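Local coordinates for protein methylmalonyl-CoA carboxyltransferase 5S subunit (Propionibacterium freudenreichii subsp. shermanii, PDB 1RQB) that transfers a carboxyl group from the biotin of the 1.3S subunit to pyruvate, forming oxaloacetate, with one cobalt ion bound per subunit, at residues A[44-47]-A[48-52]; A[54-58]-A[59-63]; A[262-265]-A[266-269]; A[285-288]-A[289-292]. All blocks are in the same frame, centred on the assembly; numbering follows the deposited sequence.

Interaction 1 of 4, residues A[44-47]-A[48-52]; sequences MAME and DMVGA
Met44 lays its side chain obliquely across that of Met49. Both are selenomethionines, with SE in place of sulfur. The touch is tight: Met44 CG stands 3.3 Å from Met49 CG, closer than carbons usually pack. The Met44 chain is bent at both chi2 and chi3, which brings Met44 SE to 4.0 Å from Asp48 CB. Met46, a third selenomethionine, meets Val50 at about a right angle. Met46 CG is anti to the backbone N (chi1 -175°), beside its own carbonyl carbon, and lies 3.8 Å from Val50 CG1. Met46 SE also comes to 4.0 Å from the terminal CE of Met49.

These residues form a turn in the loop between helix 31-39 and helix 53-58 of the TIM barrel. Three backbone bonds fix it. Asp48 N donates to Ala45 O. Met46 O accepts two N-H groups that reach it from different directions: Val50 N at 3.1 Å, nearly in line with the C=O bond, and Met49 N at 2.9 Å, from above the carbonyl plane. A water extends the bracing by bridging Glu47 O and Gly51 N.

The side chains of Glu47 and Asp48 lie side by side, pointing the same way, but their carboxylate planes are 79° apart. Glu47 OE2 is 4.5 Å from Asp48 OD1, and a water donates to both Glu47 OE2 and Asp48 OD2. Lys299 forms a salt bridge with Asp48 OD1 and probably offsets the like charges, while Tyr300 OH is hydrogen-bonded to Asp48 OD2. Met44 also touches His36, a residue of the substrate site.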
HETATM    1  N   MSE A  44      11.363  -1.599  18.419  1.00 14.02           N
HETATM    2  CA  MSE A  44      12.306  -2.572  17.848  1.00 17.23           C
HETATM    3  C   MSE A  44      13.571  -2.715  18.698  1.00 17.74           C
HETATM    4  O   MSE A  44      14.285  -1.745  18.945  1.00 17.17           O
HETATM    5  CB  MSE A  44      12.725  -2.180  16.438  1.00 19.25           C
HETATM    6  CG  MSE A  44      13.743  -3.138  15.884  1.00 22.26           C
HETATM    7 SE   MSE A  44      12.851  -4.556  14.967  1.00 43.95          SE
HETATM    8  CE  MSE A  44      12.801  -3.689  13.336  1.00 17.27           C
ATOM      9  N   ALA A  45      13.872  -3.951  19.082  1.00 15.47           N
ATOM     10  CA  ALA A  45      15.057  -4.241  19.903  1.00 15.27           C
ATOM     11  C   ALA A  45      16.287  -4.376  19.004  1.00 17.22           C
ATOM     12  O   ALA A  45      16.216  -4.921  17.904  1.00 15.14           O
ATOM     13  CB  ALA A  45      14.842  -5.527  20.686  1.00 17.25           C
HETATM   14  N   MSE A  46      17.423  -3.903  19.506  1.00 16.23           N
HETATM   15  CA  MSE A  46      18.686  -3.954  18.755  1.00 21.04           C
HETATM   16  C   MSE A  46      18.992  -5.395  18.342  1.00 20.09           C
HETATM   17  O   MSE A  46      19.472  -5.641  17.237  1.00 17.75           O
HETATM   18  CB  MSE A  46      19.830  -3.391  19.609  1.00 25.43           C
HETATM   19  CG  MSE A  46      21.141  -3.292  18.855  1.00 29.22           C
HETATM   20 SE   MSE A  46      20.937  -2.158  17.254  1.00 43.89          SE
HETATM   21  CE  MSE A  46      22.751  -1.459  17.180  1.00 28.57           C
ATOM     22  N   GLU A  47      18.689  -6.350  19.222  1.00 17.04           N
ATOM     23  CA  GLU A  47      18.941  -7.772  18.947  1.00 15.93           C
ATOM     24  C   GLU A  47      18.228  -8.216  17.668  1.00 17.66           C
ATOM     25  O   GLU A  47      18.703  -9.099  16.956  1.00 15.72           O
ATOM     26  CB  GLU A  47      18.457  -8.634  20.130  1.00 19.60           C
ATOM     27  CG  GLU A  47      16.976  -8.458  20.465  1.00 26.97           C
ATOM     28  CD  GLU A  47      16.559  -9.094  21.793  0.50 27.97           C
ATOM     29  OE1 GLU A  47      17.155  -8.745  22.838  0.50 28.02           O
ATOM     30  OE2 GLU A  47      15.622  -9.929  21.789  0.50 23.94           O
ATOM     31  N   ASP A  48      17.096  -7.593  17.362  1.00 16.05           N
ATOM     32  CA  ASP A  48      16.304  -7.980  16.187  1.00 16.31           C
ATOM     33  C   ASP A  48      16.743  -7.235  14.923  1.00 17.89           C
ATOM     34  O   ASP A  48      16.242  -7.525  13.837  1.00 20.81           O
ATOM     35  CB  ASP A  48      14.811  -7.714  16.447  1.00 16.30           C
ATOM     36  CG  ASP A  48      14.187  -8.723  17.421  1.00 21.26           C
ATOM     37  OD1 ASP A  48      14.587  -9.904  17.396  1.00 20.28           O
ATOM     38  OD2 ASP A  48      13.280  -8.349  18.199  1.00 17.80           O
HETATM   39  N   MSE A  49      17.684  -6.302  15.035  1.00 16.39           N
HETATM   40  CA  MSE A  49      18.110  -5.520  13.864  1.00 18.18           C
HETATM   41  C   MSE A  49      19.537  -5.833  13.406  1.00 19.26           C
HETATM   42  O   MSE A  49      19.810  -5.828  12.207  1.00 17.52           O
HETATM   43  CB  MSE A  49      18.053  -4.012  14.167  1.00 18.22           C
HETATM   44  CG  MSE A  49      16.684  -3.445  14.467  1.00 24.23           C
HETATM   45 SE   MSE A  49      16.741  -1.478  14.639  1.00 32.64          SE
HETATM   46  CE  MSE A  49      17.131  -1.328  16.533  1.00 24.95           C
ATOM     47  N   VAL A  50      20.455  -6.085  14.338  1.00 19.74           N
ATOM     48  CA  VAL A  50      21.870  -6.277  13.983  1.00 22.63           C
ATOM     49  C   VAL A  50      22.091  -7.333  12.898  1.00 20.40           C
ATOM     50  O   VAL A  50      23.009  -7.201  12.091  1.00 17.73           O
ATOM     51  CB  VAL A  50      22.751  -6.629  15.211  1.00 26.99           C
ATOM     52  CG1 VAL A  50      22.791  -5.437  16.166  1.00 30.96           C
ATOM     53  CG2 VAL A  50      22.230  -7.880  15.906  1.00 25.23           C
ATOM     54  N   GLY A  51      21.270  -8.374  12.881  1.00 19.16           N
ATOM     55  CA  GLY A  51      21.433  -9.417  11.884  1.00 15.93           C
ATOM     56  C   GLY A  51      21.255  -8.994  10.433  1.00 17.65           C
ATOM     57  O   GLY A  51      21.647  -9.726   9.525  1.00 18.02           O
ATOM     58  N   ALA A  52      20.693  -7.813  10.195  1.00 15.26           N
ATOM     59  CA  ALA A  52      20.473  -7.353   8.816  1.00 14.02           C
ATOM     60  C   ALA A  52      21.473  -6.260   8.431  1.00 12.14           C
ATOM     61  O   ALA A  52      21.515  -5.839   7.276  1.00 15.31           O
ATOM     62  CB  ALA A  52      19.039  -6.808   8.676  1.00 14.78           C
TER
HETATM   63  O   HOH W   1      18.998  -9.588  14.313  1.00 17.74           O
HETATM   64  O   HOH W   2      12.878  -9.245  20.532  1.00 25.85           O

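Interaction 2 of 4, residues A[54-58]-A[59-63]; sequences ADIDA and AGYWS
Ile56 O is gripped by two hydrogen bonds near the end of helix 53-58. A water donates to Ile56 O at 2.7 Å and accepts from Tyr61 N at 2.8 Å. This water thus ties the helix to the chain that leaves it. The second donor is Ala59 N, 3.2 Å from Ile56 O. It sits well above the carbonyl plane, 68° out, and its N-H points almost straight at the oxygen. The Ala59 methyl tucks in beside the same turn, with Ala59 CB 3.5 Å from Asp55 O.

The Tyr61 ring adds a third neighbour to the carbonyl. It turns its edge to it, so that Ile56 O lies near the ring plane, 3.6 Å from Tyr61 CD1. The side chains of Ile56 and Tyr61 cross obliquely, and Ile56 CG2 touches Tyr61 CE1 at 4.1 Å. Tyr61 has CG beside its backbone N (chi1 -64°), and this carries the ring back alongside Ile56.

The segment is a helix-to-strand connection of the TIM barrel and feeds strand 63-68. Gly60 makes the exit, with phi at 104°. A side chain at these backbone angles would jam against the carbonyl O of Ala59. If an alanine stood in place of Tyr61, Ile56 CG2 would probably lose its aromatic neighbour, and the weak hydrogen bond between Tyr61 OH and Glu29 would go. The Tyr61 ring also packs on Ile27 of strand 23-29 and Leu281. Asp57 is hydrogen-bonded to Ser97 and Asn96.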
ATOM      1  N   ALA A  54      24.775  -6.174   7.937  1.00 17.33           N
ATOM      2  CA  ALA A  54      25.744  -6.471   6.874  1.00 16.39           C
ATOM      3  C   ALA A  54      25.078  -6.333   5.502  1.00 17.92           C
ATOM      4  O   ALA A  54      25.646  -5.751   4.581  1.00 14.22           O
ATOM      5  CB  ALA A  54      26.316  -7.888   7.052  1.00 20.21           C
ATOM      6  N   ASP A  55      23.862  -6.859   5.362  1.00 15.13           N
ATOM      7  CA  ASP A  55      23.167  -6.771   4.070  1.00 12.68           C
ATOM      8  C   ASP A  55      22.752  -5.330   3.771  1.00 13.07           C
ATOM      9  O   ASP A  55      22.842  -4.882   2.628  1.00 13.69           O
ATOM     10  CB  ASP A  55      21.963  -7.701   4.053  1.00 15.54           C
ATOM     11  CG  ASP A  55      22.380  -9.163   3.991  1.00 22.34           C
ATOM     12  OD1 ASP A  55      23.254  -9.487   3.153  1.00 23.78           O
ATOM     13  OD2 ASP A  55      21.840  -9.974   4.770  1.00 27.40           O
ATOM     14  N   ILE A  56      22.300  -4.600   4.786  1.00 12.87           N
ATOM     15  CA  ILE A  56      21.901  -3.201   4.580  1.00 13.09           C
ATOM     16  C   ILE A  56      23.108  -2.396   4.090  1.00 14.28           C
ATOM     17  O   ILE A  56      23.010  -1.605   3.153  1.00 11.87           O
ATOM     18  CB  ILE A  56      21.357  -2.587   5.903  1.00 11.37           C
ATOM     19  CG1 ILE A  56      19.971  -3.174   6.189  1.00 10.89           C
ATOM     20  CG2 ILE A  56      21.296  -1.056   5.809  1.00 10.60           C
ATOM     21  CD1 ILE A  56      19.348  -2.748   7.525  1.00 12.55           C
ATOM     22  N   ASP A  57      24.257  -2.645   4.712  1.00 13.34           N
ATOM     23  CA  ASP A  57      25.512  -1.949   4.395  1.00 17.73           C
ATOM     24  C   ASP A  57      25.958  -2.210   2.954  1.00 16.14           C
ATOM     25  O   ASP A  57      26.640  -1.374   2.363  1.00 17.56           O
ATOM     26  CB  ASP A  57      26.628  -2.405   5.355  1.00 18.43           C
ATOM     27  CG  ASP A  57      27.942  -1.669   5.118  1.00 24.77           C
ATOM     28  OD1 ASP A  57      28.054  -0.479   5.497  1.00 22.97           O
ATOM     29  OD2 ASP A  57      28.861  -2.277   4.538  1.00 28.81           O
ATOM     30  N   ALA A  58      25.590  -3.344   2.368  1.00 15.85           N
ATOM     31  CA  ALA A  58      26.044  -3.647   1.002  1.00 17.29           C
ATOM     32  C   ALA A  58      24.918  -3.509  -0.026  1.00 17.99           C
ATOM     33  O   ALA A  58      25.108  -3.848  -1.194  1.00 16.74           O
ATOM     34  CB  ALA A  58      26.597  -5.067   0.944  1.00 17.90           C
ATOM     35  N   ALA A  59      23.761  -2.995   0.373  1.00 13.92           N
ATOM     36  CA  ALA A  59      22.623  -2.917  -0.557  1.00 13.29           C
ATOM     37  C   ALA A  59      22.769  -1.779  -1.570  1.00 16.20           C
ATOM     38  O   ALA A  59      22.190  -1.851  -2.654  1.00 20.26           O
ATOM     39  CB  ALA A  59      21.324  -2.765   0.222  1.00 12.36           C
ATOM     40  N   GLY A  60      23.513  -0.728  -1.232  1.00 16.77           N
ATOM     41  CA  GLY A  60      23.676   0.390  -2.157  1.00 13.39           C
ATOM     42  C   GLY A  60      22.874   1.651  -1.843  1.00 16.89           C
ATOM     43  O   GLY A  60      22.695   2.516  -2.699  1.00 13.04           O
ATOM     44  N   TYR A  61      22.407   1.777  -0.609  1.00 12.49           N
ATOM     45  CA  TYR A  61      21.602   2.942  -0.209  1.00 12.61           C
ATOM     46  C   TYR A  61      22.460   4.208  -0.142  1.00 14.33           C
ATOM     47  O   TYR A  61      23.652   4.149   0.155  1.00 14.11           O
ATOM     48  CB  TYR A  61      21.008   2.709   1.176  1.00  9.39           C
ATOM     49  CG  TYR A  61      20.028   1.579   1.264  1.00  8.63           C
ATOM     50  CD1 TYR A  61      20.306   0.449   2.037  1.00 13.65           C
ATOM     51  CD2 TYR A  61      18.786   1.662   0.635  1.00 15.18           C
ATOM     52  CE1 TYR A  61      19.359  -0.575   2.190  1.00 13.18           C
ATOM     53  CE2 TYR A  61      17.831   0.648   0.782  1.00 16.15           C
ATOM     54  CZ  TYR A  61      18.125  -0.461   1.566  1.00 15.37           C
ATOM     55  OH  TYR A  61      17.167  -1.425   1.760  1.00 15.10           O
ATOM     56  N   TRP A  62      21.837   5.360  -0.384  1.00 12.52           N
ATOM     57  CA  TRP A  62      22.548   6.643  -0.282  1.00 13.73           C
ATOM     58  C   TRP A  62      22.877   6.880   1.195  1.00 12.22           C
ATOM     59  O   TRP A  62      23.967   7.325   1.551  1.00 12.20           O
ATOM     60  CB  TRP A  62      21.676   7.789  -0.808  1.00 12.95           C
ATOM     61  CG  TRP A  62      22.401   9.110  -0.747  1.00 14.70           C
ATOM     62  CD1 TRP A  62      23.410   9.533  -1.570  1.00 19.27           C
ATOM     63  CD2 TRP A  62      22.264  10.107   0.268  1.00 14.93           C
ATOM     64  NE1 TRP A  62      23.920  10.733  -1.116  1.00 19.59           N
ATOM     65  CE2 TRP A  62      23.234  11.109   0.008  1.00 21.01           C
ATOM     66  CE3 TRP A  62      21.421  10.252   1.378  1.00 11.86           C
ATOM     67  CZ2 TRP A  62      23.384  12.244   0.823  1.00 16.46           C
ATOM     68  CZ3 TRP A  62      21.568  11.383   2.191  1.00 14.38           C
ATOM     69  CH2 TRP A  62      22.544  12.362   1.906  1.00 19.33           C
ATOM     70  N   SER A  63      21.910   6.577   2.059  1.00  9.66           N
ATOM     71  CA  SER A  63      22.097   6.689   3.513  1.00  9.62           C
ATOM     72  C   SER A  63      21.161   5.698   4.203  1.00 11.18           C
ATOM     73  O   SER A  63      20.224   5.181   3.597  1.00  9.30           O
ATOM     74  CB  SER A  63      21.806   8.115   4.027  1.00 10.19           C
ATOM     75  OG  SER A  63      20.419   8.421   3.990  1.00 11.02           O
TER
HETATM   76  O   HOH W   3      23.766   0.403   1.438  1.00 16.46           O

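Interaction 3 of 4, residues A[262-265]-A[266-269]; sequences HNPT and ESVA
The Pro264 ring lies against the side chain of Ser267, one helical turn on. Ser267 OG lies 3.5 Å from Pro264 CB and 3.7 Å from Pro264 CG, so the hydroxyl rests against the aliphatic ring. Ser267 carries OG beside its backbone N (chi1 -63°). The hydroxyl bonds to the carbonyl O of Thr231 of the second subunit, and Val309 of that subunit packs on both Pro264 and Ser267. Val268 uses its CG2 branch. Val268 CG2 is 3.4 Å from Pro264 O and 4.3 Å from Asn263 CB.

Pro264 is the N-cap of helix 265-271, which follows strand 248-251 of the TIM barrel. The first helical bonds start here: Val268 N to Pro264 O at 2.9 Å, then Ala269 N to Thr265 O at 3.0 Å.

Glu266 is bent at chi2, and Glu266 OE1 comes to 3.8 Å from Thr265 CB. Its OE2 is hydrogen-bonded to Ser254 OG. Thr265 OG1 bonds to Thr251 and Glu29, so the polar ends of both buried residues have partners. Two residues before the cap, His262 NE2 is hydrogen-bonded to Asp34 OD1, a cobalt ligand.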
ATOM      1  N   HIS A 262       5.961   3.734   5.421  1.00  6.12           N
ATOM      2  CA  HIS A 262       6.444   4.327   4.166  1.00  6.42           C
ATOM      3  C   HIS A 262       6.246   3.393   2.970  1.00  7.84           C
ATOM      4  O   HIS A 262       5.855   2.236   3.114  1.00  8.98           O
ATOM      5  CB  HIS A 262       7.938   4.630   4.334  1.00  6.26           C
ATOM      6  CG  HIS A 262       8.262   5.267   5.652  1.00  8.47           C
ATOM      7  ND1 HIS A 262       8.425   4.537   6.811  1.00  9.68           N
ATOM      8  CD2 HIS A 262       8.391   6.570   6.007  1.00  8.66           C
ATOM      9  CE1 HIS A 262       8.643   5.361   7.824  1.00  8.41           C
ATOM     10  NE2 HIS A 262       8.628   6.599   7.362  1.00  9.26           N
ATOM     11  N   ASN A 263       6.509   3.944   1.785  1.00  8.50           N
ATOM     12  CA  ASN A 263       6.418   3.176   0.535  1.00  6.72           C
ATOM     13  C   ASN A 263       7.581   2.181   0.541  1.00  7.67           C
ATOM     14  O   ASN A 263       8.651   2.478   1.073  1.00  7.13           O
ATOM     15  CB  ASN A 263       6.450   4.139  -0.655  1.00  8.56           C
ATOM     16  CG  ASN A 263       5.277   5.110  -0.622  1.00 10.93           C
ATOM     17  OD1 ASN A 263       4.119   4.704  -0.714  1.00 10.37           O
ATOM     18  ND2 ASN A 263       5.573   6.397  -0.443  1.00  9.61           N
ATOM     19  N   PRO A 264       7.366   0.974  -0.019  1.00  8.39           N
ATOM     20  CA  PRO A 264       8.350  -0.114  -0.078  1.00  9.54           C
ATOM     21  C   PRO A 264       9.578   0.123  -0.960  1.00  9.95           C
ATOM     22  O   PRO A 264       9.465   0.490  -2.129  1.00  9.76           O
ATOM     23  CB  PRO A 264       7.521  -1.325  -0.548  1.00  8.81           C
ATOM     24  CG  PRO A 264       6.075  -0.846  -0.532  1.00  7.29           C
ATOM     25  CD  PRO A 264       6.176   0.614  -0.807  1.00  8.59           C
ATOM     26  N   THR A 265      10.747  -0.123  -0.378  1.00  8.40           N
ATOM     27  CA  THR A 265      12.029   0.068  -1.072  1.00  7.31           C
ATOM     28  C   THR A 265      12.050  -0.703  -2.395  1.00  8.20           C
ATOM     29  O   THR A 265      12.343  -0.142  -3.450  1.00 10.12           O
ATOM     30  CB  THR A 265      13.192  -0.429  -0.180  1.00 11.13           C
ATOM     31  OG1 THR A 265      13.241   0.366   1.012  1.00  9.97           O
ATOM     32  CG2 THR A 265      14.535  -0.349  -0.931  1.00  9.46           C
ATOM     33  N   GLU A 266      11.739  -1.992  -2.341  1.00  6.70           N
ATOM     34  CA  GLU A 266      11.804  -2.812  -3.560  1.00  8.58           C
ATOM     35  C   GLU A 266      10.772  -2.352  -4.592  1.00 10.27           C
ATOM     36  O   GLU A 266      11.043  -2.383  -5.792  1.00 10.92           O
ATOM     37  CB  GLU A 266      11.586  -4.280  -3.225  1.00  9.16           C
ATOM     38  CG  GLU A 266      12.573  -4.816  -2.197  1.00 17.40           C
ATOM     39  CD  GLU A 266      11.939  -4.940  -0.820  1.00 19.93           C
ATOM     40  OE1 GLU A 266      11.546  -3.906  -0.231  1.00 16.03           O
ATOM     41  OE2 GLU A 266      11.816  -6.080  -0.339  1.00 20.01           O
ATOM     42  N   SER A 267       9.587  -1.943  -4.144  1.00  8.95           N
ATOM     43  CA  SER A 267       8.557  -1.488  -5.090  1.00  8.29           C
ATOM     44  C   SER A 267       9.027  -0.215  -5.797  1.00 12.35           C
ATOM     45  O   SER A 267       8.863  -0.069  -7.008  1.00 11.44           O
ATOM     46  CB  SER A 267       7.243  -1.225  -4.355  1.00 10.09           C
ATOM     47  OG  SER A 267       6.745  -2.425  -3.780  1.00 13.19           O
ATOM     48  N   VAL A 268       9.622   0.708  -5.044  1.00 11.67           N
ATOM     49  CA  VAL A 268      10.107   1.960  -5.641  1.00 11.42           C
ATOM     50  C   VAL A 268      11.235   1.658  -6.630  1.00 11.59           C
ATOM     51  O   VAL A 268      11.307   2.253  -7.703  1.00 13.78           O
ATOM     52  CB  VAL A 268      10.576   2.953  -4.550  1.00 13.02           C
ATOM     53  CG1 VAL A 268      11.323   4.124  -5.170  1.00 14.75           C
ATOM     54  CG2 VAL A 268       9.362   3.475  -3.805  1.00 11.07           C
ATOM     55  N   ALA A 269      12.102   0.702  -6.302  1.00  9.52           N
ATOM     56  CA  ALA A 269      13.193   0.391  -7.238  1.00 10.93           C
ATOM     57  C   ALA A 269      12.648  -0.285  -8.498  1.00 13.14           C
ATOM     58  O   ALA A 269      13.042   0.060  -9.612  1.00 15.04           O
ATOM     59  CB  ALA A 269      14.239  -0.521  -6.569  1.00 12.93           C
TER

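Interaction 4 of 4, residues A[285-288]-A[289-292]; sequences RLHK and IRDH
Ile289 and His287 bury the most surface in this contact along helix 283-296. Ile289 folds back on the preceding turn. Ile289 CG1 is beside the backbone N (chi1 -61°) and lies 3.2 Å from Arg285 O. Ile289 CD1 is 3.4 Å from Arg285 O and 4.4 Å from Leu286 CD2. Arg285 O also accepts a hydrogen bond from Ile289 N, so the carbonyl is held by a hydrogen bond with aliphatic carbons beside it. Lys288 follows the same ladder of alpha-helical i to i+4 bonds, its O accepting from His292 N.

His287 is exposed and meets two charged side chains. The carboxylate of Asp291 sits over one face of its ring, offset to the rim. Asp291 OD2 is 3.1 Å from His287 NE2, but the angle is too poor for a hydrogen bond. The two planes are 69° apart. Arg290 also crosses His287 obliquely, the ring and guanidinium planes 50° apart. His287 CE1 lies at the edge of the guanidinium, 3.5 Å from Arg290 NH2. Arg290 and Asp291 pair by charge, with Arg290 NH2 to Asp291 OD1 at 3.0 Å. The oxygen stands over the guanidinium face, and no N-H points at it. With an alanine here instead of Asp291, Arg290 would probably lose the carboxylate that lies over its guanidinium face and the His287 ring would be freer to turn.

The helix lies between two others of the barrel. Ile289 packs on Ile56 of helix 53-58, and Arg290 on Glu266 of helix 265-271. Ile289 also touches Ile253 and Leu286 touches Tyr61, both in loops.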
ATOM      1  N   ARG A 285      20.453  -8.404  -2.025  1.00 14.75           N
ATOM      2  CA  ARG A 285      20.633  -7.925  -0.648  1.00 13.23           C
ATOM      3  C   ARG A 285      19.275  -7.492  -0.092  1.00 11.72           C
ATOM      4  O   ARG A 285      18.949  -7.771   1.060  1.00 11.44           O
ATOM      5  CB  ARG A 285      21.608  -6.738  -0.586  1.00 12.88           C
ATOM      6  CG  ARG A 285      23.066  -7.063  -0.912  1.00 17.83           C
ATOM      7  CD  ARG A 285      23.700  -8.027   0.103  1.00 16.62           C
ATOM      8  NE  ARG A 285      25.113  -8.210  -0.216  1.00 17.24           N
ATOM      9  CZ  ARG A 285      26.040  -8.646   0.631  1.00 19.84           C
ATOM     10  NH1 ARG A 285      25.729  -8.962   1.880  1.00 19.32           N
ATOM     11  NH2 ARG A 285      27.301  -8.735   0.228  1.00 19.87           N
ATOM     12  N   LEU A 286      18.484  -6.820  -0.921  1.00 14.35           N
ATOM     13  CA  LEU A 286      17.158  -6.359  -0.483  1.00 14.69           C
ATOM     14  C   LEU A 286      16.295  -7.556  -0.077  1.00 10.68           C
ATOM     15  O   LEU A 286      15.552  -7.499   0.902  1.00 10.51           O
ATOM     16  CB  LEU A 286      16.460  -5.575  -1.606  1.00 11.59           C
ATOM     17  CG  LEU A 286      17.123  -4.274  -2.065  1.00 14.00           C
ATOM     18  CD1 LEU A 286      16.238  -3.571  -3.095  1.00 14.35           C
ATOM     19  CD2 LEU A 286      17.331  -3.361  -0.863  1.00 12.11           C
ATOM     20  N   HIS A 287      16.384  -8.641  -0.838  1.00 12.44           N
ATOM     21  CA  HIS A 287      15.591  -9.842  -0.544  1.00 12.82           C
ATOM     22  C   HIS A 287      15.977 -10.401   0.829  1.00 11.54           C
ATOM     23  O   HIS A 287      15.120 -10.837   1.598  1.00 10.13           O
ATOM     24  CB  HIS A 287      15.840 -10.893  -1.625  1.00 17.44           C
ATOM     25  CG  HIS A 287      15.059 -12.153  -1.429  1.00 27.23           C
ATOM     26  ND1 HIS A 287      13.709 -12.237  -1.689  1.00 33.95           N
ATOM     27  CD2 HIS A 287      15.431 -13.371  -0.971  1.00 31.89           C
ATOM     28  CE1 HIS A 287      13.282 -13.454  -1.402  1.00 35.27           C
ATOM     29  NE2 HIS A 287      14.307 -14.162  -0.964  1.00 34.46           N
ATOM     30  N   LYS A 288      17.269 -10.380   1.143  1.00 11.82           N
ATOM     31  CA  LYS A 288      17.741 -10.898   2.436  1.00 14.38           C
ATOM     32  C   LYS A 288      17.257 -10.002   3.579  1.00 14.30           C
ATOM     33  O   LYS A 288      16.883 -10.487   4.645  1.00 13.61           O
ATOM     34  CB  LYS A 288      19.275 -10.971   2.479  1.00 15.98           C
ATOM     35  CG  LYS A 288      19.893 -11.907   1.458  1.00 20.54           C
ATOM     36  CD  LYS A 288      21.409 -11.932   1.633  1.00 26.83           C
ATOM     37  CE  LYS A 288      22.089 -12.781   0.568  1.00 36.41           C
ATOM     38  NZ  LYS A 288      21.526 -14.160   0.481  1.00 35.97           N
ATOM     39  N   ILE A 289      17.285  -8.694   3.368  1.00 11.57           N
ATOM     40  CA  ILE A 289      16.830  -7.760   4.407  1.00 10.13           C
ATOM     41  C   ILE A 289      15.328  -7.952   4.625  1.00  8.42           C
ATOM     42  O   ILE A 289      14.842  -8.001   5.754  1.00 11.34           O
ATOM     43  CB  ILE A 289      17.116  -6.301   3.976  1.00 11.19           C
ATOM     44  CG1 ILE A 289      18.625  -6.119   3.791  1.00  9.85           C
ATOM     45  CG2 ILE A 289      16.578  -5.309   5.023  1.00  9.39           C
ATOM     46  CD1 ILE A 289      19.000  -4.894   2.953  1.00  9.69           C
ATOM     47  N   ARG A 290      14.597  -8.074   3.522  1.00 10.91           N
ATOM     48  CA  ARG A 290      13.140  -8.251   3.592  1.00 11.08           C
ATOM     49  C   ARG A 290      12.789  -9.490   4.418  1.00 13.75           C
ATOM     50  O   ARG A 290      11.955  -9.430   5.319  1.00 12.74           O
ATOM     51  CB  ARG A 290      12.548  -8.434   2.195  1.00 12.88           C
ATOM     52  CG  ARG A 290      11.044  -8.577   2.242  1.00 19.20           C
ATOM     53  CD  ARG A 290      10.468  -8.847   0.873  1.00 26.88           C
ATOM     54  NE  ARG A 290      10.770 -10.190   0.405  1.00 37.29           N
ATOM     55  CZ  ARG A 290       9.974 -11.235   0.614  1.00 43.82           C
ATOM     56  NH1 ARG A 290       8.835 -11.072   1.286  1.00 44.46           N
ATOM     57  NH2 ARG A 290      10.304 -12.434   0.143  1.00 39.19           N
ATOM     58  N   ASP A 291      13.419 -10.615   4.085  1.00 10.69           N
ATOM     59  CA  ASP A 291      13.153 -11.892   4.764  1.00 12.44           C
ATOM     60  C   ASP A 291      13.538 -11.801   6.241  1.00 12.33           C
ATOM     61  O   ASP A 291      12.879 -12.371   7.110  1.00 12.16           O
ATOM     62  CB  ASP A 291      13.922 -13.025   4.071  1.00 14.39           C
ATOM     63  CG  ASP A 291      13.255 -13.463   2.768  1.00 27.92           C
ATOM     64  OD1 ASP A 291      12.175 -12.917   2.446  1.00 24.40           O
ATOM     65  OD2 ASP A 291      13.799 -14.350   2.073  1.00 29.74           O
ATOM     66  N   HIS A 292      14.600 -11.068   6.524  1.00 11.80           N
ATOM     67  CA  HIS A 292      15.032 -10.916   7.920  1.00 12.63           C
ATOM     68  C   HIS A 292      13.918 -10.275   8.748  1.00 14.74           C
ATOM     69  O   HIS A 292      13.535 -10.787   9.799  1.00 15.71           O
ATOM     70  CB  HIS A 292      16.259 -10.013   8.000  1.00 11.86           C
ATOM     71  CG  HIS A 292      16.701  -9.750   9.403  1.00 15.50           C
ATOM     72  ND1 HIS A 292      17.526 -10.611  10.092  1.00 20.73           N
ATOM     73  CD2 HIS A 292      16.370  -8.767  10.273  1.00 17.78           C
ATOM     74  CE1 HIS A 292      17.684 -10.172  11.329  1.00 19.45           C
ATOM     75  NE2 HIS A 292      16.991  -9.056  11.465  1.00 18.85           N
TER

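How the interactions relate
Interaction 4 joins the other three. His292 NE2 lies 2.9 Å from Asp48 O of interaction 1, a probable hydrogen bond. Arg285 NH1 makes a salt bridge of 2.8 Å to Asp55 OD1 of interaction 2. Leu286 packs on Thr265 and Glu266 of interaction 3. Interactions 2 and 3 also touch directly, through Tyr61 CE2 and Thr265 CG2 at 3.8 Å. Interactions 1 and 3 do not meet; their nearest atoms are about 11 Å apart. Toward the active site, the side chain of Asn263 in interaction 3 is about 11 Å from the cobalt ion, and the side chain of Met49 in interaction 1 is about 11 Å from that of Asp34, a cobalt ligand.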